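PDB 5EYF: glutamate ABC superfamily ATP binding cassette transporter, binding protein from Enterococcus faecium DO, which binds glutamate and, as a family 3 solute-binding protein, probably delivers it to an ABC transporter for uptake into the cell. Local coordinates for residues T69-L74 against A84-T89; G20-T25 against V63-K68. All coordinates share one frame; numbering follows the deposited sequence.

Interaction 1 of 2, residues T69-L74 against A84-T89. With GLU (glutamic acid), chain E.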
# COMPACT_ATOMS: atom_id res chain seq x y z
N THR B 69 -10.06 -10.33 19.63
CA THR B 69 -9.50 -10.12 20.95
C THR B 69 -8.27 -9.23 20.96
O THR B 69 -7.85 -8.81 22.04
CB THR B 69 -9.11 -11.47 21.58
OG1 THR B 69 -8.08 -12.07 20.79
CG2 THR B 69 -10.32 -12.40 21.66
N ARG B 70 -7.71 -8.88 19.80
CA ARG B 70 -6.39 -8.26 19.84
C ARG B 70 -6.42 -6.90 20.53
O ARG B 70 -5.57 -6.62 21.38
CB ARG B 70 -5.78 -8.19 18.44
CG ARG B 70 -6.57 -7.46 17.39
CD ARG B 70 -5.95 -7.69 16.03
NE ARG B 70 -6.85 -7.17 15.01
CZ ARG B 70 -6.83 -7.48 13.72
NH1 ARG B 70 -5.90 -8.29 13.21
NH2 ARG B 70 -7.77 -6.96 12.92
N ILE B 71 -7.38 -6.03 20.19
CA ILE B 71 -7.37 -4.72 20.84
C ILE B 71 -7.74 -4.86 22.33
O ILE B 71 -7.05 -4.29 23.18
CB ILE B 71 -8.27 -3.71 20.10
CG1 ILE B 71 -7.66 -3.34 18.72
CG2 ILE B 71 -8.45 -2.44 20.94
CD1 ILE B 71 -8.50 -2.30 17.99
N PRO B 72 -8.79 -5.60 22.72
CA PRO B 72 -9.04 -5.78 24.16
C PRO B 72 -7.83 -6.28 24.95
O PRO B 72 -7.54 -5.72 26.01
CB PRO B 72 -10.20 -6.78 24.19
CG PRO B 72 -10.95 -6.48 22.94
CD PRO B 72 -9.87 -6.18 21.91
N LEU B 73 -7.08 -7.25 24.42
CA LEU B 73 -5.90 -7.75 25.12
C LEU B 73 -4.80 -6.71 25.18
O LEU B 73 -4.11 -6.58 26.20
CB LEU B 73 -5.39 -9.01 24.41
CG LEU B 73 -6.27 -10.22 24.66
CD1 LEU B 73 -5.90 -11.35 23.71
CD2 LEU B 73 -6.08 -10.65 26.10
N LEU B 74 -4.59 -5.96 24.09
CA LEU B 74 -3.60 -4.90 24.10
C LEU B 74 -3.96 -3.82 25.13
O LEU B 74 -3.11 -3.40 25.92
CB LEU B 74 -3.47 -4.28 22.72
CG LEU B 74 -2.40 -3.18 22.63
CD1 LEU B 74 -0.99 -3.72 22.80
CD2 LEU B 74 -2.50 -2.48 21.28
N ALA B 84 -0.18 -8.81 14.01
CA ALA B 84 -1.17 -9.86 13.72
C ALA B 84 -2.00 -9.42 12.53
O ALA B 84 -3.19 -9.11 12.69
CB ALA B 84 -2.07 -10.13 14.95
N THR B 85 -1.37 -9.33 11.36
CA THR B 85 -2.01 -8.95 10.08
C THR B 85 -3.01 -7.81 10.26
O THR B 85 -4.14 -7.85 9.76
CB THR B 85 -2.69 -10.16 9.40
OG1 THR B 85 -3.76 -10.69 10.22
CG2 THR B 85 -1.66 -11.26 9.15
N MSE B 86 -2.59 -6.76 10.97
CA MSE B 86 -3.53 -5.71 11.38
C MSE B 86 -3.42 -4.44 10.57
O MSE B 86 -2.41 -3.76 10.61
CB MSE B 86 -3.30 -5.36 12.84
CG MSE B 86 -4.43 -4.48 13.41
SE MSE B 86 -4.14 -4.36 15.33
CE MSE B 86 -5.56 -3.13 15.77
N THR B 87 -4.48 -4.12 9.83
CA THR B 87 -4.45 -2.93 8.99
C THR B 87 -4.56 -1.66 9.82
O THR B 87 -5.35 -1.58 10.79
CB THR B 87 -5.61 -3.00 7.99
OG1 THR B 87 -5.45 -4.18 7.20
CG2 THR B 87 -5.65 -1.77 7.07
N ILE B 88 -3.78 -0.66 9.43
CA ILE B 88 -3.86 0.69 9.99
C ILE B 88 -5.10 1.37 9.43
O ILE B 88 -5.24 1.54 8.20
CB ILE B 88 -2.60 1.50 9.64
CG1 ILE B 88 -1.37 0.79 10.21
CG2 ILE B 88 -2.69 2.90 10.22
CD1 ILE B 88 -0.09 1.50 9.88
N THR B 89 -5.97 1.83 10.33
CA THR B 89 -7.13 2.64 9.94
C THR B 89 -7.26 3.80 10.92
O THR B 89 -6.88 3.69 12.08
CB THR B 89 -8.45 1.84 9.91
OG1 THR B 89 -8.91 1.57 11.25
CG2 THR B 89 -8.33 0.53 9.10
N GLU E . -5.81 -6.95 7.74
CA GLU E . -7.27 -6.98 7.93
C GLU E . -7.64 -6.35 9.26
O GLU E . -6.78 -5.92 10.03
CB GLU E . -7.82 -8.42 7.85
CG GLU E . -7.04 -9.46 8.65
CD GLU E . -7.23 -9.38 10.16
OE1 GLU E . -6.30 -9.77 10.87
OE2 GLU E . -8.32 -9.01 10.64
OXT GLU E . -8.84 -6.23 9.59

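Interaction 2 of 2, residues G20-T25 against V63-K68. With GLU (glutamic acid), chain E.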
# COMPACT_ATOMS: atom_id res chain seq x y z
N GLY B 20 1.34 -10.01 20.86
CA GLY B 20 0.13 -10.67 20.44
C GLY B 20 0.14 -11.00 18.96
O GLY B 20 0.26 -10.11 18.12
N VAL B 21 0.04 -12.29 18.63
CA VAL B 21 0.15 -12.77 17.25
C VAL B 21 -1.00 -13.72 16.97
O VAL B 21 -1.57 -14.32 17.88
CB VAL B 21 1.50 -13.49 16.99
CG1 VAL B 21 2.69 -12.53 17.11
CG2 VAL B 21 1.68 -14.71 17.94
N LYS B 22 -1.33 -13.85 15.68
CA LYS B 22 -2.25 -14.89 15.26
C LYS B 22 -1.62 -16.25 15.48
O LYS B 22 -0.39 -16.41 15.39
CB LYS B 22 -2.65 -14.72 13.79
CG LYS B 22 -3.26 -13.34 13.44
CD LYS B 22 -4.40 -12.96 14.37
CE LYS B 22 -5.20 -11.75 13.87
NZ LYS B 22 -6.11 -12.02 12.71
N TYR B 23 -2.47 -17.25 15.76
CA TYR B 23 -2.03 -18.64 15.81
C TYR B 23 -2.56 -19.46 14.65
O TYR B 23 -2.24 -20.65 14.54
CB TYR B 23 -2.46 -19.32 17.13
CG TYR B 23 -1.55 -19.07 18.33
CD1 TYR B 23 -0.75 -17.94 18.42
CD2 TYR B 23 -1.51 -19.98 19.38
CE1 TYR B 23 0.07 -17.71 19.54
CE2 TYR B 23 -0.69 -19.76 20.49
CZ TYR B 23 0.09 -18.64 20.57
OH TYR B 23 0.88 -18.47 21.69
N ASP B 24 -3.37 -18.86 13.77
CA ASP B 24 -4.10 -19.60 12.75
C ASP B 24 -3.85 -19.06 11.35
O ASP B 24 -4.58 -19.41 10.42
CB ASP B 24 -5.61 -19.57 13.05
CG ASP B 24 -6.25 -18.21 12.72
OD1 ASP B 24 -5.58 -17.14 12.85
OD2 ASP B 24 -7.44 -18.23 12.32
N THR B 25 -2.86 -18.20 11.16
CA THR B 25 -2.72 -17.51 9.88
C THR B 25 -1.40 -17.94 9.25
O THR B 25 -0.34 -17.40 9.58
CB THR B 25 -2.76 -16.00 10.09
OG1 THR B 25 -4.00 -15.64 10.73
CG2 THR B 25 -2.64 -15.27 8.74
N VAL B 63 1.63 -14.42 22.66
CA VAL B 63 0.28 -14.64 23.19
C VAL B 63 -0.67 -14.66 22.01
O VAL B 63 -0.63 -13.78 21.14
CB VAL B 63 -0.12 -13.53 24.19
CG1 VAL B 63 -1.60 -13.61 24.55
CG2 VAL B 63 0.76 -13.56 25.42
N GLU B 64 -1.54 -15.66 21.97
CA GLU B 64 -2.50 -15.73 20.88
C GLU B 64 -3.51 -14.59 20.96
O GLU B 64 -4.15 -14.37 22.00
CB GLU B 64 -3.25 -17.07 20.88
CG GLU B 64 -4.35 -17.03 19.85
CD GLU B 64 -5.01 -18.36 19.54
OE1 GLU B 64 -4.91 -19.29 20.35
OE2 GLU B 64 -5.65 -18.45 18.47
N VAL B 65 -3.71 -13.89 19.83
CA VAL B 65 -4.83 -12.98 19.66
C VAL B 65 -5.62 -13.39 18.42
O VAL B 65 -5.11 -14.09 17.53
CB VAL B 65 -4.38 -11.51 19.52
CG1 VAL B 65 -3.49 -11.11 20.68
CG2 VAL B 65 -3.69 -11.28 18.16
N THR B 66 -6.86 -12.94 18.36
CA THR B 66 -7.67 -12.98 17.15
C THR B 66 -7.97 -11.54 16.73
O THR B 66 -7.67 -10.58 17.44
CB THR B 66 -8.98 -13.73 17.38
OG1 THR B 66 -9.83 -12.93 18.21
CG2 THR B 66 -8.71 -15.08 18.05
N SER B 67 -8.59 -11.39 15.56
CA SER B 67 -9.04 -10.04 15.20
C SER B 67 -10.02 -9.49 16.22
O SER B 67 -10.05 -8.27 16.45
CB SER B 67 -9.67 -10.06 13.81
OG SER B 67 -8.72 -10.52 12.87
N LYS B 68 -10.80 -10.36 16.87
CA LYS B 68 -11.74 -9.90 17.89
C LYS B 68 -11.02 -9.52 19.18
O LYS B 68 -11.34 -8.48 19.78
CB LYS B 68 -12.80 -10.98 18.15
CG LYS B 68 -14.12 -10.67 17.45
CD LYS B 68 -15.09 -11.82 17.58
CE LYS B 68 -15.58 -11.96 19.02
NZ LYS B 68 -16.42 -10.80 19.45
N GLU E . -5.81 -6.95 7.74
CA GLU E . -7.27 -6.98 7.93
C GLU E . -7.64 -6.35 9.26
O GLU E . -6.78 -5.92 10.03
CB GLU E . -7.82 -8.42 7.85
CG GLU E . -7.04 -9.46 8.65
CD GLU E . -7.23 -9.38 10.16
OE1 GLU E . -6.30 -9.77 10.87
OE2 GLU E . -8.32 -9.01 10.64
OXT GLU E . -8.84 -6.23 9.59
O HOH W 1 -8.17 -13.51 13.81
O HOH W 2 -5.35 -16.48 16.53

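Interaction 1 of 2, residues T69-L74 against A84-T89
The guanidinium of Arg70 has Met86, a selenomethionine, over one face. Met86 CG sits over its centre, 3.8 Å above the plane. Ala84 O and the OE1 and OXT oxygens of the bound glutamate lie at the edge. Arg70 NH1 donates to OE1 of the ligand at 2.8 Å, and Ala84 O is 2.9 Å from the same NH1. Arg70 NH2 reaches ligand OE2 at 3.1 Å and makes a weak bond to ligand O. The arginine therefore holds mainly the side-chain carboxylate. Its chain runs straight from CG to NE, which carries the charge from the helix to the pocket. Further back, Met86 SE touches Arg70 CD, and Met86 CE meets Ile71 CG1 at 3.6 Å, the two side chains crossing at about a right angle. Segment 84-89 adds more bonds to the ligand. Ligand N donates to Thr85 O and Thr87 OG1, Thr85 OG1 donates to OE1, and Thr87 N reaches ligand O at 2.9 Å and 174°. Helix 70-75 and the loop between strand 81-82 and helix 90-93 thus form part of the glutamate pocket of this solute-binding fold. Met86 also packs on Phe98 of strand 96-98 and Ala203 of strand 198-205.

Interaction 2 of 2, residues G20-T25 against V63-K68
Lys22 NZ is gripped by three partners: it donates to OE1 of the bound glutamate at 2.9 Å, to Ser67 OG at 3.0 Å, and to a water. The same water accepts from Ser67 N, so it bridges the two segments. Ser67 OG in turn donates a hydrogen bond to ligand OE2 at 2.7 Å. Each oxygen of the ligand's side-chain carboxylate therefore has a partner here. These groups lie just past the ends of two neighbouring parallel strands, 16-21 and 59-64. Binding a ligand at the C-terminal ends of parallel strands is characteristic of periplasmic-binding-protein folds.

The strands pair through Val21. Its N donates to Val63 O in a nearly straight bond, and its O accepts from Val65 N at 2.9 Å, with the donor well above the carbonyl plane. Two CA-H...O contacts, Gly20 CA to Val63 O and Glu64 CA to Val21 O, add to this pairing. Val65 CG1 lies against Gly20 CA. Beyond the pairing the chains diverge, and the side chain of Lys22 runs across to 63-68. It leaves the backbone pointing away from 63-68, but bends at chi2 (-51°) and chi4 bring it back past Val65 O to Ser67.

The Tyr23 ring lies flat on Glu64. The Glu64 carboxylate is stacked nearly parallel to the ring, 11° apart, and its CD meets Tyr23 CB. A second water accepts from Tyr23 N and donates to Glu64 OE2 and Val65 O, which ties Tyr23 to Glu64 and Val65. Glu64 CB stands 3.4 Å from the centroid of the Tyr23 ring, only 3° off its normal, a CH-pi contact.

Overall arrangement
Interactions 1 and 2 share the bound glutamate, and their centres are about 9 Å apart. Both grip its side-chain carboxylate, while Thr85 O and Thr87, in 84-89, hold its amino-acid end. Strand 59-64 is followed, after a short connection, by helix 70-75, so 63-68 and 69-74 are consecutive in the chain. The two contacts touch each other where Lys22 CE packs 3.5 Å from Ala84 O and where Arg70 CB meets Val65 CG2 at 3.7 Å. Lys22 and Arg70 together present positive charge to the carboxylate, which would probably favour its ionised form. Arg92 and Asp174 also hydrogen-bond the ligand, and Glu198 hydrogen-bonds the hydroxyl of Thr87.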